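Local coordinates for WbbZ protein (PDB 6X1L) that is of unestablished function but, as a polysaccharide pyruvyl transferase family member, probably transfers pyruvyl groups to sugars of a bacterial surface polysaccharide, at residues D44-N49 and I100-T105; F123-I128 and R227-I232; K168-F173 and I214-E219; N208-M213 and A231-L236. One frame throughout, in Å; residues are numbered along the deposited sequence.

Contact 1 of 4, residues D44-N49 and I100-T105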
loop_
_atom_site.group_PDB
_atom_site.type_symbol
_atom_site.label_atom_id
_atom_site.label_comp_id
_atom_site.label_asym_id
_atom_site.label_seq_id
_atom_site.Cartn_x
_atom_site.Cartn_y
_atom_site.Cartn_z
ATOM N N ASP A 44 -14.894 -9.000 4.465
ATOM C CA ASP A 44 -16.203 -8.355 4.518
ATOM C C ASP A 44 -17.319 -9.391 4.445
ATOM O O ASP A 44 -18.338 -9.273 5.137
ATOM C CB ASP A 44 -16.337 -7.349 3.375
ATOM C CG ASP A 44 -15.342 -6.200 3.485
ATOM O OD1 ASP A 44 -14.642 -6.118 4.512
ATOM O OD2 ASP A 44 -15.259 -5.383 2.544
ATOM N N PHE A 45 -17.137 -10.414 3.612
ATOM C CA PHE A 45 -18.154 -11.451 3.459
ATOM C C PHE A 45 -18.319 -12.266 4.737
ATOM O O PHE A 45 -19.446 -12.569 5.144
ATOM C CB PHE A 45 -17.786 -12.351 2.283
ATOM C CG PHE A 45 -18.649 -13.579 2.163
ATOM C CD1 PHE A 45 -19.875 -13.519 1.530
ATOM C CD2 PHE A 45 -18.227 -14.790 2.680
ATOM C CE1 PHE A 45 -20.668 -14.648 1.417
ATOM C CE2 PHE A 45 -19.017 -15.915 2.575
ATOM C CZ PHE A 45 -20.237 -15.847 1.941
ATOM N N PHE A 46 -17.209 -12.631 5.386
ATOM C CA PHE A 46 -17.292 -13.374 6.639
ATOM C C PHE A 46 -17.996 -12.565 7.721
ATOM O O PHE A 46 -18.863 -13.086 8.432
ATOM C CB PHE A 46 -15.892 -13.766 7.113
ATOM C CG PHE A 46 -15.240 -14.828 6.277
ATOM C CD1 PHE A 46 -16.002 -15.703 5.522
ATOM C CD2 PHE A 46 -13.859 -14.956 6.252
ATOM C CE1 PHE A 46 -15.401 -16.684 4.754
ATOM C CE2 PHE A 46 -13.251 -15.934 5.489
ATOM C CZ PHE A 46 -14.025 -16.801 4.738
ATOM N N GLU A 47 -17.633 -11.290 7.863
ATOM C CA GLU A 47 -18.215 -10.473 8.922
ATOM C C GLU A 47 -19.702 -10.237 8.690
ATOM O O GLU A 47 -20.490 -10.234 9.643
ATOM C CB GLU A 47 -17.469 -9.141 9.026
ATOM C CG GLU A 47 -16.011 -9.277 9.439
ATOM C CD GLU A 47 -15.313 -7.932 9.577
ATOM O OE1 GLU A 47 -14.063 -7.907 9.627
ATOM O OE2 GLU A 47 -16.014 -6.900 9.632
ATOM N N ARG A 48 -20.107 -10.047 7.433
ATOM C CA ARG A 48 -21.507 -9.741 7.159
ATOM C C ARG A 48 -22.404 -10.956 7.355
ATOM O O ARG A 48 -23.600 -10.803 7.629
ATOM C CB ARG A 48 -21.654 -9.190 5.740
ATOM C CG ARG A 48 -22.973 -8.486 5.492
ATOM C CD ARG A 48 -23.807 -9.235 4.478
ATOM N NE ARG A 48 -23.163 -9.253 3.169
ATOM C CZ ARG A 48 -23.659 -9.869 2.102
ATOM N NH1 ARG A 48 -24.810 -10.523 2.186
ATOM N NH2 ARG A 48 -23.005 -9.829 0.951
ATOM N N ASN A 49 -21.857 -12.163 7.226
ATOM C CA ASN A 49 -22.621 -13.390 7.405
ATOM C C ASN A 49 -22.332 -14.074 8.735
ATOM O O ASN A 49 -22.688 -15.245 8.906
ATOM C CB ASN A 49 -22.346 -14.356 6.251
ATOM C CG ASN A 49 -22.926 -13.872 4.933
ATOM O OD1 ASN A 49 -22.195 -13.615 3.978
ATOM N ND2 ASN A 49 -24.249 -13.752 4.874
ATOM N N ILE A 100 -12.759 -26.186 0.266
ATOM C CA ILE A 100 -13.641 -25.281 -0.458
ATOM C C ILE A 100 -12.775 -24.251 -1.169
ATOM O O ILE A 100 -12.056 -23.479 -0.522
ATOM C CB ILE A 100 -14.648 -24.601 0.481
ATOM C CG1 ILE A 100 -15.568 -25.638 1.124
ATOM C CG2 ILE A 100 -15.459 -23.566 -0.279
ATOM C CD1 ILE A 100 -16.594 -25.037 2.055
ATOM N N ILE A 101 -12.840 -24.241 -2.496
ATOM C CA ILE A 101 -12.111 -23.269 -3.297
ATOM C C ILE A 101 -13.046 -22.095 -3.560
ATOM O O ILE A 101 -14.030 -22.227 -4.291
ATOM C CB ILE A 101 -11.597 -23.885 -4.603
ATOM C CG1 ILE A 101 -10.601 -25.007 -4.296
ATOM C CG2 ILE A 101 -10.959 -22.817 -5.481
ATOM C CD1 ILE A 101 -9.994 -25.647 -5.526
HETATM N N MSE A 102 -12.747 -20.950 -2.953
HETATM C CA MSE A 102 -13.552 -19.741 -3.133
HETATM C C MSE A 102 -13.477 -19.285 -4.601
HETATM O O MSE A 102 -12.568 -19.707 -5.316
HETATM C CB MSE A 102 -13.077 -18.659 -2.153
HETATM C CG MSE A 102 -13.247 -19.073 -0.693
HETATM SE SE MSE A 102 -15.124 -19.336 -0.151
HETATM C CE MSE A 102 -15.490 -17.479 0.375
ATOM N N PRO A 103 -14.442 -18.445 -5.057
ATOM C CA PRO A 103 -14.571 -18.161 -6.499
ATOM C C PRO A 103 -13.258 -17.915 -7.225
ATOM O O PRO A 103 -12.565 -16.923 -6.967
ATOM C CB PRO A 103 -15.458 -16.912 -6.520
ATOM C CG PRO A 103 -16.347 -17.103 -5.339
ATOM C CD PRO A 103 -15.492 -17.754 -4.278
ATOM N N SER A 104 -12.917 -18.813 -8.149
ATOM C CA SER A 104 -11.579 -18.848 -8.719
ATOM C C SER A 104 -11.625 -19.064 -10.226
ATOM O O SER A 104 -12.617 -19.536 -10.789
ATOM C CB SER A 104 -10.728 -19.948 -8.072
ATOM O OG SER A 104 -10.474 -19.656 -6.707
ATOM N N THR A 105 -10.516 -18.699 -10.865
ATOM C CA THR A 105 -10.238 -19.025 -12.256
ATOM C C THR A 105 -9.214 -20.151 -12.261
ATOM O O THR A 105 -8.129 -20.009 -11.686
ATOM C CB THR A 105 -9.716 -17.805 -13.019
ATOM O OG1 THR A 105 -10.797 -16.897 -13.279
ATOM C CG2 THR A 105 -9.076 -18.219 -14.339
#
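The methyl carbon of selenomethionine M102 meets two neighbouring phenylalanines, F45 and F46, where helix 33-48 packs against the six-stranded parallel sheet, an arrangement that fits the Rossmann-like halves of the GT-B clan. Strand 98-104 lies inside that sheet, and M102 points from it toward the helix. Backbones stay far apart, 11.5 Å between the CA atoms of F45 and M102, and long side chains bridge the distance. M102 is bent at chi2 (-64°) and chi3 (-88°), and its CE reaches both aromatic residues. CE lies 4.4 Å from CE2 of F45 and 4.5 Å from CE1 of F46, approaching both rings obliquely. The two rings reach it by different routes: CG of F45 stands opposite its own backbone N (chi1 171°), whereas CG of F46 is swung to the N side. Outside the pair, F11 of helix 6-21 touches both F45 and M102, and Y53 meets the ring of F46, making the methyl one element of a larger apolar core. The phenylalanines also meet each other: CE1 of F46 lies in the plane of the F45 ring, at its edge.

Contact 2 of 4, residues F123-I128 and R227-I232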
loop_
_atom_site.group_PDB
_atom_site.type_symbol
_atom_site.label_atom_id
_atom_site.label_comp_id
_atom_site.label_asym_id
_atom_site.label_seq_id
_atom_site.Cartn_x
_atom_site.Cartn_y
_atom_site.Cartn_z
ATOM N N PHE A 123 -15.799 -23.295 -6.341
ATOM C CA PHE A 123 -16.555 -22.132 -6.780
ATOM C C PHE A 123 -15.800 -21.471 -7.925
ATOM O O PHE A 123 -14.612 -21.153 -7.790
ATOM C CB PHE A 123 -16.778 -21.154 -5.626
ATOM C CG PHE A 123 -17.737 -21.661 -4.591
ATOM C CD1 PHE A 123 -19.090 -21.390 -4.692
ATOM C CD2 PHE A 123 -17.286 -22.424 -3.527
ATOM C CE1 PHE A 123 -19.981 -21.869 -3.748
ATOM C CE2 PHE A 123 -18.168 -22.905 -2.579
ATOM C CZ PHE A 123 -19.519 -22.627 -2.690
ATOM N N CYS A 124 -16.489 -21.273 -9.044
ATOM C CA CYS A 124 -15.906 -20.735 -10.262
ATOM C C CYS A 124 -16.414 -19.317 -10.484
ATOM O O CYS A 124 -17.612 -19.048 -10.343
ATOM C CB CYS A 124 -16.261 -21.616 -11.461
ATOM S SG CYS A 124 -16.068 -23.386 -11.124
ATOM N N ARG A 125 -15.504 -18.409 -10.835
ATOM C CA ARG A 125 -15.861 -17.008 -10.999
ATOM C C ARG A 125 -16.138 -16.626 -12.449
ATOM O O ARG A 125 -16.341 -15.441 -12.736
ATOM C CB ARG A 125 -14.771 -16.105 -10.405
ATOM C CG ARG A 125 -13.434 -16.146 -11.117
ATOM C CD ARG A 125 -12.418 -15.265 -10.376
ATOM N NE ARG A 125 -11.152 -15.168 -11.094
ATOM C CZ ARG A 125 -10.086 -14.519 -10.638
ATOM N NH1 ARG A 125 -10.130 -13.917 -9.457
ATOM N NH2 ARG A 125 -8.974 -14.479 -11.359
ATOM N N GLU A 126 -16.151 -17.590 -13.368
ATOM C CA GLU A 126 -16.590 -17.330 -14.735
ATOM C C GLU A 126 -16.979 -18.650 -15.395
ATOM O O GLU A 126 -16.801 -19.729 -14.828
ATOM C CB GLU A 126 -15.523 -16.588 -15.553
ATOM C CG GLU A 126 -14.084 -16.763 -15.067
ATOM C CD GLU A 126 -13.466 -18.068 -15.515
ATOM O OE1 GLU A 126 -14.096 -18.777 -16.334
ATOM O OE2 GLU A 126 -12.347 -18.379 -15.053
ATOM N N ASN A 127 -17.506 -18.536 -16.618
ATOM C CA ASN A 127 -18.131 -19.672 -17.298
ATOM C C ASN A 127 -17.116 -20.669 -17.838
ATOM O O ASN A 127 -17.446 -21.849 -18.013
ATOM C CB ASN A 127 -19.008 -19.174 -18.447
ATOM C CG ASN A 127 -20.409 -18.829 -18.002
ATOM O OD1 ASN A 127 -21.051 -19.593 -17.283
ATOM N ND2 ASN A 127 -20.892 -17.668 -18.430
ATOM N N ILE A 128 -15.901 -20.216 -18.149
ATOM C CA ILE A 128 -14.897 -21.120 -18.699
ATOM C C ILE A 128 -14.426 -22.095 -17.631
ATOM O O ILE A 128 -14.317 -23.303 -17.872
ATOM C CB ILE A 128 -13.726 -20.323 -19.298
ATOM C CG1 ILE A 128 -14.222 -19.432 -20.439
ATOM C CG2 ILE A 128 -12.638 -21.272 -19.786
ATOM C CD1 ILE A 128 -13.116 -18.759 -21.212
ATOM N N ARG A 227 -5.386 -5.307 -15.812
ATOM C CA ARG A 227 -5.324 -5.894 -14.482
ATOM C C ARG A 227 -6.747 -6.098 -13.983
ATOM O O ARG A 227 -7.484 -5.124 -13.800
ATOM C CB ARG A 227 -4.549 -4.987 -13.524
ATOM C CG ARG A 227 -3.062 -4.892 -13.797
ATOM C CD ARG A 227 -2.358 -6.188 -13.435
ATOM N NE ARG A 227 -0.931 -5.985 -13.205
ATOM C CZ ARG A 227 -0.078 -6.967 -12.930
ATOM N NH1 ARG A 227 -0.510 -8.223 -12.857
ATOM N NH2 ARG A 227 1.207 -6.697 -12.732
ATOM N N LEU A 228 -7.116 -7.359 -13.748
ATOM C CA LEU A 228 -8.511 -7.702 -13.476
ATOM C C LEU A 228 -9.087 -6.866 -12.340
ATOM O O LEU A 228 -10.140 -6.236 -12.490
ATOM C CB LEU A 228 -8.625 -9.191 -13.149
ATOM C CG LEU A 228 -10.035 -9.669 -12.808
ATOM C CD1 LEU A 228 -10.982 -9.386 -13.965
ATOM C CD2 LEU A 228 -10.014 -11.153 -12.478
ATOM N N HIS A 229 -8.412 -6.842 -11.197
ATOM C CA HIS A 229 -9.028 -6.214 -10.040
ATOM C C HIS A 229 -8.886 -4.700 -10.032
ATOM O O HIS A 229 -9.642 -4.035 -9.320
ATOM C CB HIS A 229 -8.481 -6.847 -8.764
ATOM C CG HIS A 229 -9.035 -8.216 -8.530
ATOM N ND1 HIS A 229 -8.463 -9.350 -9.067
ATOM C CD2 HIS A 229 -10.153 -8.626 -7.886
ATOM C CE1 HIS A 229 -9.186 -10.404 -8.732
ATOM N NE2 HIS A 229 -10.219 -9.991 -8.019
ATOM N N VAL A 230 -7.980 -4.138 -10.830
ATOM C CA VAL A 230 -8.087 -2.719 -11.155
ATOM C C VAL A 230 -9.378 -2.459 -11.920
ATOM O O VAL A 230 -10.140 -1.538 -11.600
ATOM C CB VAL A 230 -6.858 -2.252 -11.954
ATOM C CG1 VAL A 230 -7.056 -0.815 -12.429
ATOM C CG2 VAL A 230 -5.596 -2.373 -11.110
ATOM N N ALA A 231 -9.649 -3.277 -12.938
ATOM C CA ALA A 231 -10.882 -3.123 -13.702
ATOM C C ALA A 231 -12.107 -3.301 -12.816
ATOM O O ALA A 231 -13.083 -2.551 -12.936
ATOM C CB ALA A 231 -10.906 -4.114 -14.866
ATOM N N ILE A 232 -12.071 -4.284 -11.913
ATOM C CA ILE A 232 -13.201 -4.507 -11.016
ATOM C C ILE A 232 -13.390 -3.317 -10.080
ATOM O O ILE A 232 -14.501 -2.797 -9.930
ATOM C CB ILE A 232 -13.018 -5.824 -10.239
ATOM C CG1 ILE A 232 -13.283 -7.024 -11.162
ATOM C CG2 ILE A 232 -13.945 -5.868 -9.035
ATOM C CD1 ILE A 232 -12.988 -8.356 -10.527
#
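R125 reaches out from the end of strand 120-124 in the six-stranded parallel sheet and presses its guanidinium against L228 and H229 in the first turn of helix 228-236, which belongs with the four-stranded sheet. The contact therefore spans the two Rossmann-like halves expected of a GT-B fold, illustrating how one long polar side chain can link two domains whose backbones are 12.1 Å apart between the CA atoms of R125 and L228. R125 gives the largest share of the buried surface. Its chi1 of 66° sets CG between the backbone N and the carbonyl carbon, and from there the chain runs fully extended to NE, carrying the flat group across. L228 comes from the opposite direction and lays its CD2 methyl over one face of the guanidinium, offset toward the rim, 3.7 Å from R125 NH2. H229 arrives differently: R125 NH1 stands at the edge of the imidazole, near its plane, 3.7 Å from H229 CE1, and the two planes are turned 51° apart.

The polar ends are joined through a third residue. D149 takes a salt bridge from R125 NH1 through OD1 and a hydrogen bond from H229 NE2 through OD2, a single carboxylate thus joining the two side chains. At the base of the guanidinium, T105 OG1 probably hydrogen-bonds to R125 NE, helping to fix its rotation.

Contact 3 of 4, residues K168-F173 and I214-E219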
loop_
_atom_site.group_PDB
_atom_site.type_symbol
_atom_site.label_atom_id
_atom_site.label_comp_id
_atom_site.label_asym_id
_atom_site.label_seq_id
_atom_site.Cartn_x
_atom_site.Cartn_y
_atom_site.Cartn_z
ATOM N N LYS A 168 -7.707 13.022 -15.916
ATOM C CA LYS A 168 -8.394 12.422 -17.053
ATOM C C LYS A 168 -8.227 10.905 -17.095
ATOM O O LYS A 168 -9.158 10.169 -16.753
ATOM C CB LYS A 168 -7.903 13.048 -18.362
ATOM C CG LYS A 168 -8.347 14.490 -18.558
ATOM C CD LYS A 168 -7.885 15.043 -19.898
ATOM N N GLN A 169 -7.052 10.428 -17.503
ATOM C CA GLN A 169 -6.831 9.012 -17.772
ATOM C C GLN A 169 -5.763 8.435 -16.855
ATOM O O GLN A 169 -4.713 9.048 -16.643
ATOM C CB GLN A 169 -6.408 8.785 -19.224
ATOM C CG GLN A 169 -7.548 8.516 -20.177
ATOM C CD GLN A 169 -7.056 8.044 -21.526
ATOM O OE1 GLN A 169 -5.867 8.141 -21.832
ATOM N NE2 GLN A 169 -7.964 7.522 -22.341
ATOM N N ALA A 170 -6.031 7.237 -16.340
ATOM C CA ALA A 170 -5.066 6.451 -15.585
ATOM C C ALA A 170 -4.716 5.203 -16.381
ATOM O O ALA A 170 -5.612 4.485 -16.838
ATOM C CB ALA A 170 -5.621 6.053 -14.214
ATOM N N ASN A 171 -3.421 4.949 -16.549
ATOM C CA ASN A 171 -2.924 3.745 -17.205
ATOM C C ASN A 171 -2.379 2.805 -16.138
ATOM O O ASN A 171 -1.445 3.165 -15.413
ATOM C CB ASN A 171 -1.841 4.082 -18.230
ATOM C CG ASN A 171 -2.370 4.891 -19.397
ATOM O OD1 ASN A 171 -3.539 4.786 -19.762
ATOM N ND2 ASN A 171 -1.505 5.704 -19.992
ATOM N N CYS A 172 -2.959 1.604 -16.041
ATOM C CA CYS A 172 -2.570 0.611 -15.031
ATOM C C CYS A 172 -2.329 -0.727 -15.731
ATOM O O CYS A 172 -3.160 -1.637 -15.669
ATOM C CB CYS A 172 -3.640 0.502 -13.939
ATOM S SG CYS A 172 -4.061 2.092 -13.148
ATOM N N PHE A 173 -1.179 -0.849 -16.388
ATOM C CA PHE A 173 -0.866 -2.016 -17.197
ATOM C C PHE A 173 0.279 -2.819 -16.594
ATOM O O PHE A 173 1.175 -2.282 -15.936
ATOM C CB PHE A 173 -0.509 -1.612 -18.631
ATOM C CG PHE A 173 -1.681 -1.122 -19.424
ATOM C CD1 PHE A 173 -2.461 -2.009 -20.148
ATOM C CD2 PHE A 173 -2.008 0.225 -19.443
ATOM C CE1 PHE A 173 -3.543 -1.563 -20.878
ATOM C CE2 PHE A 173 -3.089 0.679 -20.173
ATOM C CZ PHE A 173 -3.859 -0.218 -20.892
ATOM N N ILE A 214 -7.859 1.980 -4.265
ATOM C CA ILE A 214 -9.092 2.740 -4.451
ATOM C C ILE A 214 -8.819 4.240 -4.385
ATOM O O ILE A 214 -9.323 5.009 -5.214
ATOM C CB ILE A 214 -10.146 2.305 -3.416
ATOM C CG1 ILE A 214 -10.677 0.909 -3.758
ATOM C CG2 ILE A 214 -11.282 3.322 -3.337
ATOM C CD1 ILE A 214 -11.723 0.403 -2.799
ATOM N N ASN A 215 -8.021 4.685 -3.401
ATOM C CA ASN A 215 -7.659 6.101 -3.323
ATOM C C ASN A 215 -7.058 6.585 -4.631
ATOM O O ASN A 215 -7.377 7.682 -5.104
ATOM C CB ASN A 215 -6.664 6.349 -2.188
ATOM C CG ASN A 215 -7.268 6.157 -0.818
ATOM O OD1 ASN A 215 -8.485 6.216 -0.638
ATOM N ND2 ASN A 215 -6.411 5.933 0.164
ATOM N N PHE A 216 -6.170 5.783 -5.222
ATOM C CA PHE A 216 -5.543 6.165 -6.482
ATOM C C PHE A 216 -6.587 6.340 -7.574
ATOM O O PHE A 216 -6.595 7.349 -8.289
ATOM C CB PHE A 216 -4.509 5.112 -6.884
ATOM C CG PHE A 216 -3.895 5.352 -8.232
ATOM C CD1 PHE A 216 -2.828 6.231 -8.373
ATOM C CD2 PHE A 216 -4.386 4.709 -9.360
ATOM C CE1 PHE A 216 -2.258 6.460 -9.610
ATOM C CE2 PHE A 216 -3.820 4.937 -10.604
ATOM C CZ PHE A 216 -2.754 5.813 -10.727
ATOM N N LEU A 217 -7.494 5.369 -7.701
ATOM C CA LEU A 217 -8.432 5.363 -8.818
ATOM C C LEU A 217 -9.517 6.418 -8.670
ATOM O O LEU A 217 -10.018 6.928 -9.678
ATOM C CB LEU A 217 -9.065 3.975 -8.949
ATOM C CG LEU A 217 -8.096 2.840 -9.274
ATOM C CD1 LEU A 217 -8.778 1.491 -9.075
ATOM C CD2 LEU A 217 -7.588 2.982 -10.701
ATOM N N GLU A 218 -9.901 6.751 -7.431
ATOM C CA GLU A 218 -11.010 7.677 -7.207
ATOM C C GLU A 218 -10.818 9.006 -7.932
ATOM O O GLU A 218 -11.801 9.638 -8.340
ATOM C CB GLU A 218 -11.190 7.937 -5.710
ATOM C CG GLU A 218 -11.934 6.849 -4.947
ATOM C CD GLU A 218 -12.039 7.155 -3.458
ATOM O OE1 GLU A 218 -11.043 6.957 -2.730
ATOM O OE2 GLU A 218 -13.115 7.611 -3.015
ATOM N N GLU A 219 -9.573 9.447 -8.097
ATOM C CA GLU A 219 -9.291 10.778 -8.624
ATOM C C GLU A 219 -9.249 10.830 -10.146
ATOM O O GLU A 219 -8.996 11.903 -10.705
ATOM C CB GLU A 219 -7.968 11.297 -8.045
ATOM C CG GLU A 219 -8.044 11.608 -6.556
ATOM C CD GLU A 219 -6.754 12.196 -5.993
ATOM O OE1 GLU A 219 -5.696 11.531 -6.072
ATOM O OE2 GLU A 219 -6.802 13.331 -5.471
#
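A170 and C172 meet F216 and L217 where helix 203-218 covers the edge strand 167-172 of the four-stranded parallel sheet, the alpha/beta layering of a Rossmann-like domain. The strand and helix segments run roughly antiparallel, at 143°, with axes 10.3 Å apart, and small strand residues are met by larger helix side chains. In sequence order, A170 comes first: its CB faces the helix and lies 4.2 Å from F216 CE2. N171 turns the other way, and its OD1 accepts a hydrogen bond from N224 ND2 of the neighbouring strand. C172 faces the helix again, and its SG, set beside the backbone N by a chi1 of -54°, touches two residues. It makes a sulfur-aromatic contact with F216, 5.1 Å from the ring centroid and oblique to it, and also packs against L217 CD2. F216 extends away from its own N (chi1 175°), presenting one corner of its ring to both strand residues. The same ring meets H189 and Y220, and Y199 of the second subunit packs on it, which places the contact beside the dimer interface. At that corner, F216 CE2 stands 3.8 Å from C172 SG.

Contact 4 of 4, residues N208-M213 and A231-L236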
loop_
_atom_site.group_PDB
_atom_site.type_symbol
_atom_site.label_atom_id
_atom_site.label_comp_id
_atom_site.label_asym_id
_atom_site.label_seq_id
_atom_site.Cartn_x
_atom_site.Cartn_y
_atom_site.Cartn_z
ATOM N N ASN A 208 -6.203 -2.074 3.977
ATOM C CA ASN A 208 -5.523 -0.799 3.760
ATOM C C ASN A 208 -4.806 -0.766 2.415
ATOM O O ASN A 208 -4.783 0.279 1.754
ATOM C CB ASN A 208 -4.570 -0.517 4.918
ATOM C CG ASN A 208 -5.306 -0.094 6.168
ATOM O OD1 ASN A 208 -6.290 0.641 6.100
ATOM N ND2 ASN A 208 -4.845 -0.564 7.314
ATOM N N SER A 209 -4.243 -1.896 1.974
ATOM C CA SER A 209 -3.737 -1.963 0.607
ATOM C C SER A 209 -4.849 -1.709 -0.401
ATOM O O SER A 209 -4.635 -1.046 -1.424
ATOM C CB SER A 209 -3.085 -3.318 0.343
ATOM O OG SER A 209 -2.781 -3.463 -1.035
ATOM N N THR A 210 -6.049 -2.229 -0.129
ATOM C CA THR A 210 -7.166 -2.004 -1.038
ATOM C C THR A 210 -7.614 -0.547 -1.008
ATOM O O THR A 210 -8.006 0.013 -2.040
ATOM C CB THR A 210 -8.319 -2.951 -0.682
ATOM O OG1 THR A 210 -7.853 -4.307 -0.743
ATOM C CG2 THR A 210 -9.469 -2.785 -1.645
ATOM N N ARG A 211 -7.555 0.088 0.164
ATOM C CA ARG A 211 -7.818 1.523 0.236
ATOM C C ARG A 211 -6.852 2.301 -0.647
ATOM O O ARG A 211 -7.265 3.217 -1.371
ATOM C CB ARG A 211 -7.734 2.003 1.685
ATOM C CG ARG A 211 -8.926 1.577 2.525
ATOM C CD ARG A 211 -8.925 2.197 3.920
ATOM N NE ARG A 211 -10.112 1.780 4.663
ATOM C CZ ARG A 211 -10.140 0.780 5.541
ATOM N NH1 ARG A 211 -9.034 0.097 5.812
ATOM N NH2 ARG A 211 -11.272 0.465 6.154
ATOM N N CYS A 212 -5.565 1.937 -0.615
ATOM C CA CYS A 212 -4.572 2.603 -1.456
ATOM C C CYS A 212 -4.969 2.556 -2.926
ATOM O O CYS A 212 -5.002 3.587 -3.606
ATOM C CB CYS A 212 -3.201 1.960 -1.260
ATOM S SG CYS A 212 -2.406 2.356 0.310
HETATM N N MSE A 213 -5.271 1.366 -3.436
HETATM C CA MSE A 213 -5.633 1.226 -4.841
HETATM C C MSE A 213 -6.873 2.049 -5.161
HETATM O O MSE A 213 -6.937 2.727 -6.187
HETATM C CB MSE A 213 -5.881 -0.244 -5.198
HETATM C CG MSE A 213 -4.671 -1.159 -5.009
HETATM SE SE MSE A 213 -5.190 -3.003 -5.488
HETATM C CE MSE A 213 -5.136 -2.822 -7.422
ATOM N N ALA A 231 -9.649 -3.277 -12.938
ATOM C CA ALA A 231 -10.882 -3.123 -13.702
ATOM C C ALA A 231 -12.107 -3.301 -12.816
ATOM O O ALA A 231 -13.083 -2.551 -12.936
ATOM C CB ALA A 231 -10.906 -4.114 -14.866
ATOM N N ILE A 232 -12.071 -4.284 -11.913
ATOM C CA ILE A 232 -13.201 -4.507 -11.016
ATOM C C ILE A 232 -13.390 -3.317 -10.080
ATOM O O ILE A 232 -14.501 -2.797 -9.930
ATOM C CB ILE A 232 -13.018 -5.824 -10.239
ATOM C CG1 ILE A 232 -13.283 -7.024 -11.162
ATOM C CG2 ILE A 232 -13.945 -5.868 -9.035
ATOM C CD1 ILE A 232 -12.988 -8.356 -10.527
ATOM N N LEU A 233 -12.306 -2.863 -9.442
ATOM C CA LEU A 233 -12.402 -1.729 -8.526
ATOM C C LEU A 233 -12.945 -0.495 -9.232
ATOM O O LEU A 233 -13.870 0.161 -8.742
ATOM C CB LEU A 233 -11.037 -1.427 -7.911
ATOM C CG LEU A 233 -10.504 -2.333 -6.804
ATOM C CD1 LEU A 233 -9.148 -1.819 -6.345
ATOM C CD2 LEU A 233 -11.482 -2.401 -5.639
ATOM N N ALA A 234 -12.380 -0.167 -10.396
ATOM C CA ALA A 234 -12.864 0.985 -11.146
ATOM C C ALA A 234 -14.319 0.815 -11.565
ATOM O O ALA A 234 -15.067 1.798 -11.610
ATOM C CB ALA A 234 -11.975 1.223 -12.365
ATOM N N SER A 235 -14.738 -0.420 -11.867
ATOM C CA SER A 235 -16.138 -0.669 -12.203
ATOM C C SER A 235 -17.043 -0.430 -11.003
ATOM O O SER A 235 -18.122 0.156 -11.140
ATOM C CB SER A 235 -16.317 -2.099 -12.723
ATOM O OG SER A 235 -15.650 -2.283 -13.957
ATOM N N LEU A 236 -16.629 -0.897 -9.820
ATOM C CA LEU A 236 -17.369 -0.589 -8.599
ATOM C C LEU A 236 -17.461 0.914 -8.364
ATOM O O LEU A 236 -18.474 1.405 -7.851
ATOM C CB LEU A 236 -16.709 -1.265 -7.397
ATOM C CG LEU A 236 -16.631 -2.791 -7.411
ATOM C CD1 LEU A 236 -15.994 -3.301 -6.128
ATOM C CD2 LEU A 236 -18.015 -3.389 -7.599
#
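L233 touches both T210 and selenomethionine M213 where helix 228-236 packs against helix 203-218, two helices joined through strand 220-225 in the alpha/beta framework of the four-stranded sheet. The contact across the helices is wholly apolar. L233, directed at the partner helix, has more surface buried than the other two together and splits its two methyls between them: CD1 lies 3.8 Å from M213 CB, and CD2 lies 4.5 Å from T210 CG2. M213 thus meets L233 with the base of its side chain. T210 offers only its methyl; its hydroxyl bonds to A206 O in its own helix and to S40 OG. V37 of helix 33-48 packs on both T210 and M213, so the joint is shared by three helices.

Polar bonds stay within each helix. On the side of helix 203-218 turned to the second subunit, R211 NH1 donates to N208 OD1 at 2.8 Å from above the plane of the amide carbonyl; N208 packs on R211 of the second subunit, and R211 on its N208. In helix 228-236, A231 O holds two donors, S235 N and S235 OG, which reach it from opposite faces of its carbonyl plane.

All four contacts are buried, yet they differ in chemistry as in place. Contacts 1 and 2 lie nearest the chain's centre and share the six-stranded sheet through neighbouring strands 98-104 and 120-124, where T105 OG1 of contact 1 probably hydrogen-bonds to E126 OE2 of contact 2. Contact 1 is oily, whereas contact 2, at the passage between the two sheets, relies on a charged side chain. Contacts 3 and 4 are apolar and lie farther out, about 9 Å apart between centres; both use helix 203-218 and border the second subunit. Contact 4 shares A231 and I232 with contact 2, so helix 228-236 connects the interdomain joint to the helix layer.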